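Local coordinates for protein methylxanthine N3-demethylase NdmB (Pseudomonas putida, PDB 6ICL) that removes the N3-methyl group of theobromine and related methylxanthines as formaldehyde, using a Rieske iron-sulfur cluster and a non-heme iron in bacterial caffeine degradation, at residues Lys24-Asp29 and Trp345-Ser350; Thr31-Phe36 and Met254-Asn259; Ala87-Gly92 and Asp101-Pro106; Trp110-Ala115 and Ala133-Phe138. One frame throughout, in Å; residues are numbered along the deposited sequence.

In the fold
The four contacts show how chemistry follows place in a Rieske oxygenase. Interactions 1 and 2 adjoin and fasten successive parts of the chain's N-terminal arm to the C-terminal catalytic domain; H346 of interaction 1 reaches both Y32 and P255 of interaction 2. The first lies partly at the surface and mixes leucine packing with hydrogen bonds and waters, whereas the second is fully buried and essentially apolar across its interface. Interactions 3 and 4, with centres about 10 Å apart, belong to the Rieske domain: they use the neighbouring strands 100-104 and 111-112 of one sheet, and both touch the iron-sulfur cluster. One supplies a thiolate ligand; the other brings a tryptophan face and a tyrosine-isoleucine pair.

Interaction 1: Lys24-Asp29 and Trp345-Ser350; sequences KPLLED and WHKELS
L27 spreads its two methyls over the first turn of W345-S350: CD2 lies 3.5 Å from N of K347 and 3.8 Å from CB of H346, while CD1 meets the imidazole of H346 obliquely. The leucine and histidine side chains cross at about a right angle. Both ring nitrogens of H346 are engaged outside this pair, ND1 by the hydroxyl of Y32 and NE2 by the carbonyl of P255, which fixes the turn of the ring beside the leucine. Here the first modelled residues of the chain run as an irregular arm against helix 337-355 of the catalytic domain; backbone hydrogen bonds from K24 to T328 and from L26 to I326 tie the arm down further. The polar side of the contact is led by K347. Its chain bends at chi2 (61°), passing CD within 4.1 Å of CD1 of L26 and bringing NZ to L26 O at 2.8 Å, nearly head-on to the carbonyl (C=O...N angle 171°). One water accepts from this ammonium and donates to OG of S350, so the two polar side chains are coupled. That hydroxyl gives its own proton to D29 O at 2.8 Å, tilted 22° from the carbonyl plane. A second water donates to both OD1 of D29 and the carbonyl of S350; the same carboxylate oxygen is also bonded by T31 OG1.

Interaction 2: Thr31-Phe36 and Met254-Asn259; sequences TYLRHF and MPYSVN
F36 turns its CB toward P255, 3.7 Å from CD of that proline, and CG anti to its own carbonyl carbon (chi1 -65°) sets one face of the ring against the pyrrolidine. The ring's CG meets CD of P255 at 3.6 Å. On one branch CD1 lies 3.7 Å from CG of P255; on the other CD2 comes 3.2 Å from the M254 carbonyl oxygen, and CE2 reaches CB of M254 at 4.3 Å. P255 CG makes a CH-pi contact over the face of the F36 ring, 3.8 Å from its centroid and 19° off the normal. P255 follows a cis peptide bond, and its CB lies over the centre of the next ring, Y256. L33 completes the apolar patch, its CD2 packing 3.8 Å from CE2 of Y256, whose hydroxyl is bonded to E186. With F36 replaced by an alanine, the P255 ring would probably lose its aromatic platform and a gap would open beside the M254 carbonyl. The contact is wholly buried: the turn leading into strand 37-42 packs against the link between strands 246-253 and 257-264, with helix 337-355 beside Y32 and M254, and helix 185-192 touching Y32 and Y256.

Interaction 3: Ala87-Gly92 and Asp101-Pro106; sequences AQLSIG and DYLECP. With FES (Fe2/s2 (inorganic) cluster), chain B.
A87 and C105 meet beside the flat Fe2S2 rhombus, both lying off the same side of its plane: CB of A87 borders the bridging sulfide S1 at 3.8 Å, and SG of C105 binds the iron atom FE2 at 2.3 Å. C105 holds SG anti to its backbone N (chi1 178°), directing the thiolate at that iron, where C82 supplies the other cysteine sulfur, beside the two bridging sulfides. The puckered ring of P106 is lined by the other segment: Q88 O lies 3.4 Å from its CG, CG1 of I91 packs 3.7 Å from the same carbon, and CA of G92 approaches its CD. This is the cluster-binding architecture of the Rieske fold, in which one loop carries the Cys-x-His pair C82 and H84 and the other the Cys-x-x-His pair C105 and H108, the two histidines being expected at the other iron. Behind the thiolate, L89 packs against both the second cluster loop and strand 100-104; its CD2 touches CB of C105 at 3.6 Å, and its CB meets CD2 of L103 at 3.9 Å. G92 fits closely, its CA-H pointing at the carbonyl oxygen of E104 (CA to O 3.5 Å), with no room there for a CB. E104 points its CB away from the other segment, and its carboxylate forms a salt bridge with R93. The second subunit packs P316 on I91, and its S320 hydroxyl bonds to the backbone N of Q88.

Interaction 4: Trp110-Ala115 and Ala133-Phe138; sequences WRYDEA and AKISSF. With FES (Fe2/s2 (inorganic) cluster), chain B.
S137 donates its hydroxyl to the backbone of the other segment, OG lying 3.2 Å from E114 O with a C=O...O angle of 140°. The turn that presents this carbonyl is itself pinned: OD1 of D113 accepts from N of A115 at 2.9 Å, from 48° above the carboxylate plane, forming an Asx turn, and accepts from N of A117 as well. Further in, the contact becomes apolar. I135 places CG1 between its backbone N and carbonyl carbon (chi1 68°), which carries CD1 over one face of the Y112 ring in a CH-pi contact, 4.3 Å from the ring centroid; CG2 touches CE1 of Y112 at 3.5 Å. The phenol hydroxyl is bonded to N of A83, between the cluster-loop residues C82 and H84. A leucine in place of Y112 would probably leave that A83 N-H without its mate and the I135 methyls without an aromatic face. At the far end W110 lays one face toward the Rieske cluster, its CD1 3.3 Å from the bridging sulfide S2, and stacks with the H84 ring; CZ3 of the indole rests on CB of A133 at 3.7 Å. V333 of the second subunit also packs on W110. The segment leading into strand 137-143 thus runs beside the small sheet holding strands 100-104, 111-112 and 118-120, with I135 reaching A78 of strand 74-79.

Interaction 1: Lys24-Asp29 and Trp345-Ser350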
# COMPACT_ATOMS: atom_id res chain seq x y z
N LYS A 24 -35.30 -12.96 -10.57
CA LYS A 24 -35.31 -14.19 -11.36
C LYS A 24 -34.53 -15.42 -10.81
O LYS A 24 -34.10 -16.27 -11.59
CB LYS A 24 -34.78 -13.81 -12.74
CG LYS A 24 -34.47 -12.31 -12.83
CD LYS A 24 -33.90 -11.90 -14.19
CE LYS A 24 -32.69 -12.76 -14.56
NZ LYS A 24 -31.53 -12.00 -15.14
N PRO A 25 -34.36 -15.56 -9.48
CA PRO A 25 -33.57 -16.69 -8.98
C PRO A 25 -34.38 -17.95 -8.77
O PRO A 25 -35.55 -17.92 -8.38
CB PRO A 25 -33.05 -16.15 -7.63
CG PRO A 25 -34.17 -15.35 -7.13
CD PRO A 25 -34.81 -14.71 -8.37
N LEU A 26 -33.73 -19.10 -9.02
CA LEU A 26 -34.39 -20.38 -8.81
C LEU A 26 -34.74 -20.61 -7.35
O LEU A 26 -35.86 -21.03 -7.02
CB LEU A 26 -33.50 -21.52 -9.32
CG LEU A 26 -34.03 -22.92 -8.99
CD1 LEU A 26 -35.23 -23.22 -9.85
CD2 LEU A 26 -32.97 -23.99 -9.18
N LEU A 27 -33.80 -20.34 -6.44
CA LEU A 27 -33.93 -20.76 -5.05
C LEU A 27 -34.19 -19.51 -4.20
O LEU A 27 -33.29 -18.98 -3.55
CB LEU A 27 -32.68 -21.51 -4.59
CG LEU A 27 -32.35 -22.71 -5.49
CD1 LEU A 27 -30.93 -23.19 -5.25
CD2 LEU A 27 -33.37 -23.83 -5.25
N GLU A 28 -35.46 -19.09 -4.17
CA GLU A 28 -35.85 -17.83 -3.54
C GLU A 28 -35.75 -17.91 -2.02
O GLU A 28 -35.33 -16.96 -1.37
CB GLU A 28 -37.28 -17.49 -3.95
CG GLU A 28 -37.59 -16.03 -4.08
CD GLU A 28 -38.77 -15.82 -5.01
OE1 GLU A 28 -39.28 -16.83 -5.57
OE2 GLU A 28 -39.18 -14.66 -5.20
N ASP A 29 -36.16 -19.04 -1.45
CA ASP A 29 -36.25 -19.20 0.00
C ASP A 29 -35.09 -20.04 0.49
O ASP A 29 -34.83 -21.12 -0.05
CB ASP A 29 -37.57 -19.89 0.39
CG ASP A 29 -37.88 -19.75 1.86
OD1 ASP A 29 -37.30 -20.49 2.69
OD2 ASP A 29 -38.71 -18.89 2.20
N TRP A 345 -33.46 -30.98 -6.81
CA TRP A 345 -33.59 -31.36 -5.41
C TRP A 345 -33.44 -30.15 -4.50
O TRP A 345 -34.13 -30.06 -3.48
CB TRP A 345 -32.58 -32.45 -5.07
CG TRP A 345 -32.95 -33.24 -3.85
CD1 TRP A 345 -34.06 -33.07 -3.07
CD2 TRP A 345 -32.22 -34.33 -3.29
NE1 TRP A 345 -34.04 -33.98 -2.04
CE2 TRP A 345 -32.93 -34.77 -2.15
CE3 TRP A 345 -31.02 -34.96 -3.63
CZ2 TRP A 345 -32.49 -35.81 -1.36
CZ3 TRP A 345 -30.59 -36.02 -2.83
CH2 TRP A 345 -31.33 -36.44 -1.72
N HIS A 346 -32.58 -29.19 -4.87
CA HIS A 346 -32.49 -27.96 -4.08
C HIS A 346 -33.84 -27.23 -4.06
O HIS A 346 -34.30 -26.80 -3.01
CB HIS A 346 -31.39 -27.05 -4.63
CG HIS A 346 -30.10 -27.12 -3.87
ND1 HIS A 346 -29.80 -26.24 -2.85
CD2 HIS A 346 -29.06 -27.99 -3.95
CE1 HIS A 346 -28.61 -26.55 -2.34
NE2 HIS A 346 -28.15 -27.61 -2.99
N LYS A 347 -34.49 -27.12 -5.23
CA LYS A 347 -35.77 -26.42 -5.29
C LYS A 347 -36.83 -27.13 -4.46
O LYS A 347 -37.62 -26.48 -3.76
CB LYS A 347 -36.25 -26.30 -6.74
CG LYS A 347 -37.53 -25.46 -6.91
CD LYS A 347 -37.27 -24.04 -6.43
CE LYS A 347 -38.45 -23.11 -6.64
NZ LYS A 347 -38.26 -21.81 -5.91
N GLU A 348 -36.86 -28.45 -4.54
CA GLU A 348 -37.84 -29.22 -3.79
C GLU A 348 -37.59 -29.10 -2.29
O GLU A 348 -38.54 -28.93 -1.50
CB GLU A 348 -37.77 -30.68 -4.24
CG GLU A 348 -38.58 -31.67 -3.42
CD GLU A 348 -38.35 -33.09 -3.88
OE1 GLU A 348 -38.12 -33.31 -5.11
OE2 GLU A 348 -38.37 -34.00 -3.02
N LEU A 349 -36.32 -29.17 -1.87
CA LEU A 349 -35.96 -28.97 -0.47
C LEU A 349 -36.34 -27.58 0.01
O LEU A 349 -36.86 -27.42 1.12
CB LEU A 349 -34.46 -29.20 -0.28
CG LEU A 349 -34.02 -30.64 -0.47
CD1 LEU A 349 -32.52 -30.70 -0.75
CD2 LEU A 349 -34.37 -31.46 0.77
N SER A 350 -36.08 -26.57 -0.81
CA SER A 350 -36.44 -25.21 -0.44
C SER A 350 -37.95 -25.08 -0.20
O SER A 350 -38.38 -24.40 0.74
CB SER A 350 -36.00 -24.25 -1.55
OG SER A 350 -36.51 -22.95 -1.34
O HOH W 1 -36.90 -23.06 2.42
O HOH W 2 -37.57 -21.45 -3.26

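Interaction 2: Thr31-Phe36 and Met254-Asn259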
# COMPACT_ATOMS: atom_id res chain seq x y z
N THR A 31 -34.63 -21.01 3.83
CA THR A 31 -34.86 -21.59 5.16
C THR A 31 -34.34 -23.01 5.24
O THR A 31 -33.82 -23.42 6.27
CB THR A 31 -36.36 -21.56 5.50
OG1 THR A 31 -36.81 -20.21 5.52
CG2 THR A 31 -36.63 -22.20 6.86
N TYR A 32 -34.45 -23.78 4.14
CA TYR A 32 -34.03 -25.17 4.14
C TYR A 32 -32.58 -25.34 4.55
O TYR A 32 -32.23 -26.33 5.20
CB TYR A 32 -34.26 -25.80 2.76
CG TYR A 32 -33.41 -25.34 1.56
CD1 TYR A 32 -33.54 -24.06 1.02
CD2 TYR A 32 -32.54 -26.23 0.93
CE1 TYR A 32 -32.79 -23.68 -0.11
CE2 TYR A 32 -31.80 -25.86 -0.20
CZ TYR A 32 -31.92 -24.59 -0.71
OH TYR A 32 -31.18 -24.25 -1.83
N LEU A 33 -31.72 -24.40 4.15
CA LEU A 33 -30.30 -24.55 4.41
C LEU A 33 -30.00 -24.57 5.90
O LEU A 33 -29.00 -25.18 6.31
CB LEU A 33 -29.52 -23.42 3.72
CG LEU A 33 -29.61 -23.36 2.18
CD1 LEU A 33 -28.89 -22.12 1.61
CD2 LEU A 33 -29.05 -24.62 1.59
N ARG A 34 -30.85 -23.97 6.72
CA ARG A 34 -30.62 -23.98 8.16
C ARG A 34 -30.66 -25.38 8.77
O ARG A 34 -30.08 -25.57 9.85
CB ARG A 34 -31.65 -23.10 8.84
CG ARG A 34 -31.59 -21.67 8.35
CD ARG A 34 -32.59 -20.82 9.07
NE ARG A 34 -32.33 -20.78 10.51
CZ ARG A 34 -31.58 -19.85 11.09
NH1 ARG A 34 -31.03 -18.90 10.35
NH2 ARG A 34 -31.38 -19.87 12.41
N HIS A 35 -31.28 -26.36 8.11
CA HIS A 35 -31.49 -27.70 8.69
C HIS A 35 -30.37 -28.67 8.37
O HIS A 35 -30.40 -29.82 8.85
CB HIS A 35 -32.82 -28.28 8.20
CG HIS A 35 -34.01 -27.53 8.69
ND1 HIS A 35 -34.60 -26.50 7.98
CD2 HIS A 35 -34.71 -27.63 9.85
CE1 HIS A 35 -35.61 -26.01 8.68
NE2 HIS A 35 -35.70 -26.68 9.81
N PHE A 36 -29.38 -28.26 7.58
CA PHE A 36 -28.25 -29.11 7.24
C PHE A 36 -27.02 -28.74 8.06
O PHE A 36 -26.89 -27.62 8.57
CB PHE A 36 -27.95 -29.01 5.74
CG PHE A 36 -29.05 -29.53 4.87
CD1 PHE A 36 -30.12 -28.72 4.51
CD2 PHE A 36 -29.01 -30.85 4.40
CE1 PHE A 36 -31.15 -29.21 3.67
CE2 PHE A 36 -30.02 -31.35 3.57
CZ PHE A 36 -31.10 -30.52 3.20
N MET A 254 -26.26 -33.76 0.41
CA MET A 254 -26.89 -32.47 0.19
C MET A 254 -26.74 -31.58 1.43
O MET A 254 -26.73 -32.06 2.56
CB MET A 254 -28.36 -32.67 -0.15
CG MET A 254 -28.57 -33.47 -1.44
SD MET A 254 -28.15 -32.52 -2.92
CE MET A 254 -29.51 -31.35 -2.91
N PRO A 255 -26.65 -30.25 1.22
CA PRO A 255 -26.82 -29.56 -0.06
C PRO A 255 -25.54 -29.26 -0.81
O PRO A 255 -25.65 -28.85 -1.94
CB PRO A 255 -27.49 -28.24 0.35
CG PRO A 255 -27.54 -28.25 1.89
CD PRO A 255 -26.58 -29.29 2.33
N TYR A 256 -24.35 -29.51 -0.24
CA TYR A 256 -23.16 -28.92 -0.84
C TYR A 256 -21.90 -29.78 -0.77
O TYR A 256 -20.80 -29.23 -0.91
CB TYR A 256 -22.82 -27.58 -0.17
CG TYR A 256 -23.89 -26.50 -0.25
CD1 TYR A 256 -24.36 -26.05 -1.49
CD2 TYR A 256 -24.39 -25.91 0.90
CE1 TYR A 256 -25.32 -25.06 -1.58
CE2 TYR A 256 -25.35 -24.91 0.81
CZ TYR A 256 -25.80 -24.49 -0.43
OH TYR A 256 -26.76 -23.49 -0.53
N SER A 257 -21.99 -31.09 -0.57
CA SER A 257 -20.80 -31.90 -0.45
C SER A 257 -20.61 -32.79 -1.67
O SER A 257 -21.57 -33.16 -2.36
CB SER A 257 -20.84 -32.75 0.81
OG SER A 257 -21.08 -31.92 1.93
N VAL A 258 -19.35 -33.14 -1.92
CA VAL A 258 -18.98 -34.07 -2.99
C VAL A 258 -17.88 -34.98 -2.45
O VAL A 258 -16.82 -34.50 -2.05
CB VAL A 258 -18.47 -33.38 -4.27
CG1 VAL A 258 -18.08 -34.46 -5.32
CG2 VAL A 258 -19.50 -32.44 -4.83
N ASN A 259 -18.13 -36.29 -2.47
CA ASN A 259 -17.09 -37.28 -2.24
C ASN A 259 -16.85 -37.98 -3.58
O ASN A 259 -17.72 -38.71 -4.06
CB ASN A 259 -17.49 -38.26 -1.14
CG ASN A 259 -16.39 -39.25 -0.81
OD1 ASN A 259 -15.57 -39.01 0.09
ND2 ASN A 259 -16.34 -40.36 -1.55

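Interaction 3: Ala87-Gly92 and Asp101-Pro106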
# COMPACT_ATOMS: atom_id res chain seq x y z
N ALA A 87 -22.14 -7.08 22.82
CA ALA A 87 -20.75 -7.25 22.41
C ALA A 87 -20.53 -8.61 21.73
O ALA A 87 -21.27 -9.57 21.96
CB ALA A 87 -19.82 -7.10 23.61
N GLN A 88 -19.49 -8.69 20.89
CA GLN A 88 -19.16 -9.96 20.26
C GLN A 88 -18.42 -10.86 21.24
O GLN A 88 -17.32 -10.53 21.71
CB GLN A 88 -18.30 -9.75 19.02
CG GLN A 88 -19.14 -9.48 17.79
CD GLN A 88 -18.26 -9.34 16.56
OE1 GLN A 88 -17.67 -8.29 16.34
NE2 GLN A 88 -18.15 -10.40 15.76
N LEU A 89 -19.01 -12.03 21.53
CA LEU A 89 -18.35 -12.99 22.40
C LEU A 89 -17.08 -13.53 21.77
O LEU A 89 -16.16 -13.94 22.50
CB LEU A 89 -19.34 -14.13 22.75
CG LEU A 89 -20.63 -13.63 23.44
CD1 LEU A 89 -21.66 -14.74 23.58
CD2 LEU A 89 -20.31 -13.06 24.82
N SER A 90 -16.97 -13.49 20.43
CA SER A 90 -15.83 -14.10 19.75
C SER A 90 -14.52 -13.37 20.00
O SER A 90 -13.46 -13.92 19.70
CB SER A 90 -16.10 -14.19 18.24
OG SER A 90 -16.31 -12.89 17.67
N ILE A 91 -14.58 -12.14 20.53
CA ILE A 91 -13.38 -11.45 20.98
C ILE A 91 -13.26 -11.46 22.51
O ILE A 91 -12.51 -10.67 23.08
CB ILE A 91 -13.29 -10.01 20.42
CG1 ILE A 91 -14.36 -9.09 21.02
CG2 ILE A 91 -13.38 -10.01 18.88
CD1 ILE A 91 -14.26 -7.61 20.50
N GLY A 92 -14.00 -12.35 23.19
CA GLY A 92 -13.78 -12.51 24.61
C GLY A 92 -12.79 -13.62 24.90
O GLY A 92 -11.79 -13.78 24.20
N ASP A 101 -15.47 -24.79 32.27
CA ASP A 101 -15.14 -23.73 31.32
C ASP A 101 -16.35 -22.89 30.96
O ASP A 101 -17.48 -23.38 30.88
CB ASP A 101 -14.53 -24.32 30.05
CG ASP A 101 -13.24 -25.03 30.31
OD1 ASP A 101 -12.59 -24.70 31.33
OD2 ASP A 101 -12.86 -25.91 29.51
N TYR A 102 -16.10 -21.61 30.70
CA TYR A 102 -17.14 -20.68 30.31
C TYR A 102 -16.60 -19.77 29.21
O TYR A 102 -15.39 -19.55 29.08
CB TYR A 102 -17.62 -19.83 31.50
CG TYR A 102 -18.20 -20.68 32.61
CD1 TYR A 102 -19.53 -21.07 32.60
CD2 TYR A 102 -17.39 -21.14 33.66
CE1 TYR A 102 -20.05 -21.88 33.61
CE2 TYR A 102 -17.90 -21.95 34.67
CZ TYR A 102 -19.23 -22.31 34.64
OH TYR A 102 -19.74 -23.12 35.63
N LEU A 103 -17.52 -19.25 28.43
CA LEU A 103 -17.23 -18.23 27.44
C LEU A 103 -17.54 -16.87 28.06
O LEU A 103 -18.70 -16.56 28.36
CB LEU A 103 -18.03 -18.47 26.17
CG LEU A 103 -17.98 -17.39 25.09
CD1 LEU A 103 -16.58 -17.27 24.54
CD2 LEU A 103 -18.95 -17.82 24.02
N GLU A 104 -16.50 -16.08 28.28
CA GLU A 104 -16.64 -14.82 28.98
C GLU A 104 -16.77 -13.68 27.98
O GLU A 104 -15.97 -13.57 27.06
CB GLU A 104 -15.43 -14.58 29.88
CG GLU A 104 -15.51 -13.30 30.67
CD GLU A 104 -14.24 -13.03 31.46
OE1 GLU A 104 -13.18 -12.83 30.84
OE2 GLU A 104 -14.31 -13.05 32.71
N CYS A 105 -17.77 -12.83 28.18
CA CYS A 105 -17.93 -11.67 27.29
C CYS A 105 -16.77 -10.69 27.50
O CYS A 105 -16.31 -10.51 28.63
CB CYS A 105 -19.26 -10.98 27.54
SG CYS A 105 -19.52 -9.48 26.52
N PRO A 106 -16.28 -10.03 26.43
CA PRO A 106 -15.17 -9.07 26.61
C PRO A 106 -15.59 -7.79 27.29
O PRO A 106 -14.71 -7.00 27.68
CB PRO A 106 -14.72 -8.78 25.16
CG PRO A 106 -15.97 -8.95 24.36
CD PRO A 106 -16.66 -10.16 25.01
FE1 FES B . -22.11 -6.58 28.91
FE2 FES B . -21.53 -8.81 27.39
S1 FES B . -22.13 -6.82 26.66
S2 FES B . -21.39 -8.53 29.57

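Interaction 4: Trp110-Ala115 and Ala133-Phe138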
# COMPACT_ATOMS: atom_id res chain seq x y z
N TRP A 110 -19.99 -11.29 31.45
CA TRP A 110 -20.96 -12.36 31.63
C TRP A 110 -20.37 -13.65 31.10
O TRP A 110 -19.63 -13.66 30.11
CB TRP A 110 -22.28 -12.03 30.92
CG TRP A 110 -23.06 -10.88 31.53
CD1 TRP A 110 -22.59 -9.91 32.36
CD2 TRP A 110 -24.47 -10.61 31.35
NE1 TRP A 110 -23.61 -9.04 32.71
CE2 TRP A 110 -24.77 -9.45 32.10
CE3 TRP A 110 -25.50 -11.23 30.64
CZ2 TRP A 110 -26.06 -8.90 32.16
CZ3 TRP A 110 -26.78 -10.68 30.69
CH2 TRP A 110 -27.04 -9.52 31.44
N ARG A 111 -20.65 -14.74 31.80
CA ARG A 111 -20.10 -16.04 31.44
C ARG A 111 -21.21 -16.92 30.91
O ARG A 111 -22.29 -17.00 31.51
CB ARG A 111 -19.43 -16.69 32.65
CG ARG A 111 -18.38 -15.82 33.30
CD ARG A 111 -17.29 -16.65 33.95
NE ARG A 111 -16.76 -16.01 35.14
CZ ARG A 111 -15.50 -16.15 35.57
NH1 ARG A 111 -14.63 -16.89 34.89
NH2 ARG A 111 -15.12 -15.53 36.68
N TYR A 112 -20.94 -17.60 29.79
CA TYR A 112 -21.90 -18.50 29.18
C TYR A 112 -21.37 -19.93 29.21
O TYR A 112 -20.16 -20.16 29.05
CB TYR A 112 -22.22 -18.06 27.74
CG TYR A 112 -22.94 -16.74 27.67
CD1 TYR A 112 -24.34 -16.69 27.68
CD2 TYR A 112 -22.24 -15.54 27.63
CE1 TYR A 112 -25.01 -15.46 27.64
CE2 TYR A 112 -22.89 -14.33 27.58
CZ TYR A 112 -24.27 -14.29 27.58
OH TYR A 112 -24.89 -13.07 27.53
N ASP A 113 -22.27 -20.88 29.45
CA ASP A 113 -21.91 -22.29 29.42
C ASP A 113 -22.19 -22.86 28.04
O ASP A 113 -22.71 -22.16 27.17
CB ASP A 113 -22.66 -23.09 30.49
CG ASP A 113 -24.17 -23.07 30.31
OD1 ASP A 113 -24.70 -22.84 29.19
OD2 ASP A 113 -24.87 -23.28 31.31
N GLU A 114 -21.93 -24.16 27.87
CA GLU A 114 -22.06 -24.84 26.58
C GLU A 114 -23.48 -24.80 26.03
O GLU A 114 -23.66 -25.02 24.82
CB GLU A 114 -21.61 -26.30 26.71
CG GLU A 114 -22.00 -26.96 28.02
CD GLU A 114 -20.87 -26.90 29.03
OE1 GLU A 114 -19.81 -27.51 28.74
OE2 GLU A 114 -21.03 -26.25 30.08
N ALA A 115 -24.48 -24.53 26.86
CA ALA A 115 -25.86 -24.45 26.40
C ALA A 115 -26.29 -23.03 26.11
O ALA A 115 -27.45 -22.81 25.77
CB ALA A 115 -26.81 -25.06 27.44
N ALA A 133 -31.26 -13.96 30.09
CA ALA A 133 -29.82 -13.87 29.91
C ALA A 133 -29.32 -15.18 29.32
O ALA A 133 -28.80 -16.07 30.00
CB ALA A 133 -29.13 -13.55 31.23
N LYS A 134 -29.48 -15.30 28.01
CA LYS A 134 -29.25 -16.58 27.36
C LYS A 134 -29.10 -16.31 25.87
O LYS A 134 -29.79 -15.44 25.32
CB LYS A 134 -30.41 -17.54 27.64
CG LYS A 134 -30.71 -18.55 26.54
CD LYS A 134 -31.71 -19.60 27.01
CE LYS A 134 -31.08 -20.55 28.03
NZ LYS A 134 -29.89 -21.23 27.45
N ILE A 135 -28.17 -17.02 25.25
CA ILE A 135 -27.91 -16.90 23.82
C ILE A 135 -28.23 -18.24 23.17
O ILE A 135 -28.14 -19.29 23.80
CB ILE A 135 -26.45 -16.48 23.54
CG1 ILE A 135 -25.49 -17.59 23.94
CG2 ILE A 135 -26.08 -15.20 24.30
CD1 ILE A 135 -24.05 -17.22 23.74
N SER A 136 -28.59 -18.19 21.88
CA SER A 136 -28.83 -19.41 21.12
C SER A 136 -27.55 -20.23 21.02
O SER A 136 -26.48 -19.70 20.72
CB SER A 136 -29.34 -19.06 19.72
OG SER A 136 -30.43 -18.16 19.80
N SER A 137 -27.69 -21.52 21.26
CA SER A 137 -26.61 -22.49 21.19
C SER A 137 -26.97 -23.47 20.09
O SER A 137 -28.15 -23.79 19.93
CB SER A 137 -26.46 -23.16 22.56
OG SER A 137 -25.72 -24.37 22.52
N PHE A 138 -26.00 -23.93 19.30
CA PHE A 138 -26.34 -24.70 18.11
C PHE A 138 -25.61 -26.04 18.10
O PHE A 138 -24.55 -26.19 18.70
CB PHE A 138 -26.00 -23.92 16.79
CG PHE A 138 -26.66 -22.58 16.70
CD1 PHE A 138 -28.02 -22.47 16.46
CD2 PHE A 138 -25.93 -21.42 16.88
CE1 PHE A 138 -28.64 -21.22 16.39
CE2 PHE A 138 -26.54 -20.17 16.83
CZ PHE A 138 -27.89 -20.07 16.58
FE1 FES B . -22.11 -6.58 28.91
FE2 FES B . -21.53 -8.81 27.39
S1 FES B . -22.13 -6.82 26.66
S2 FES B . -21.39 -8.53 29.57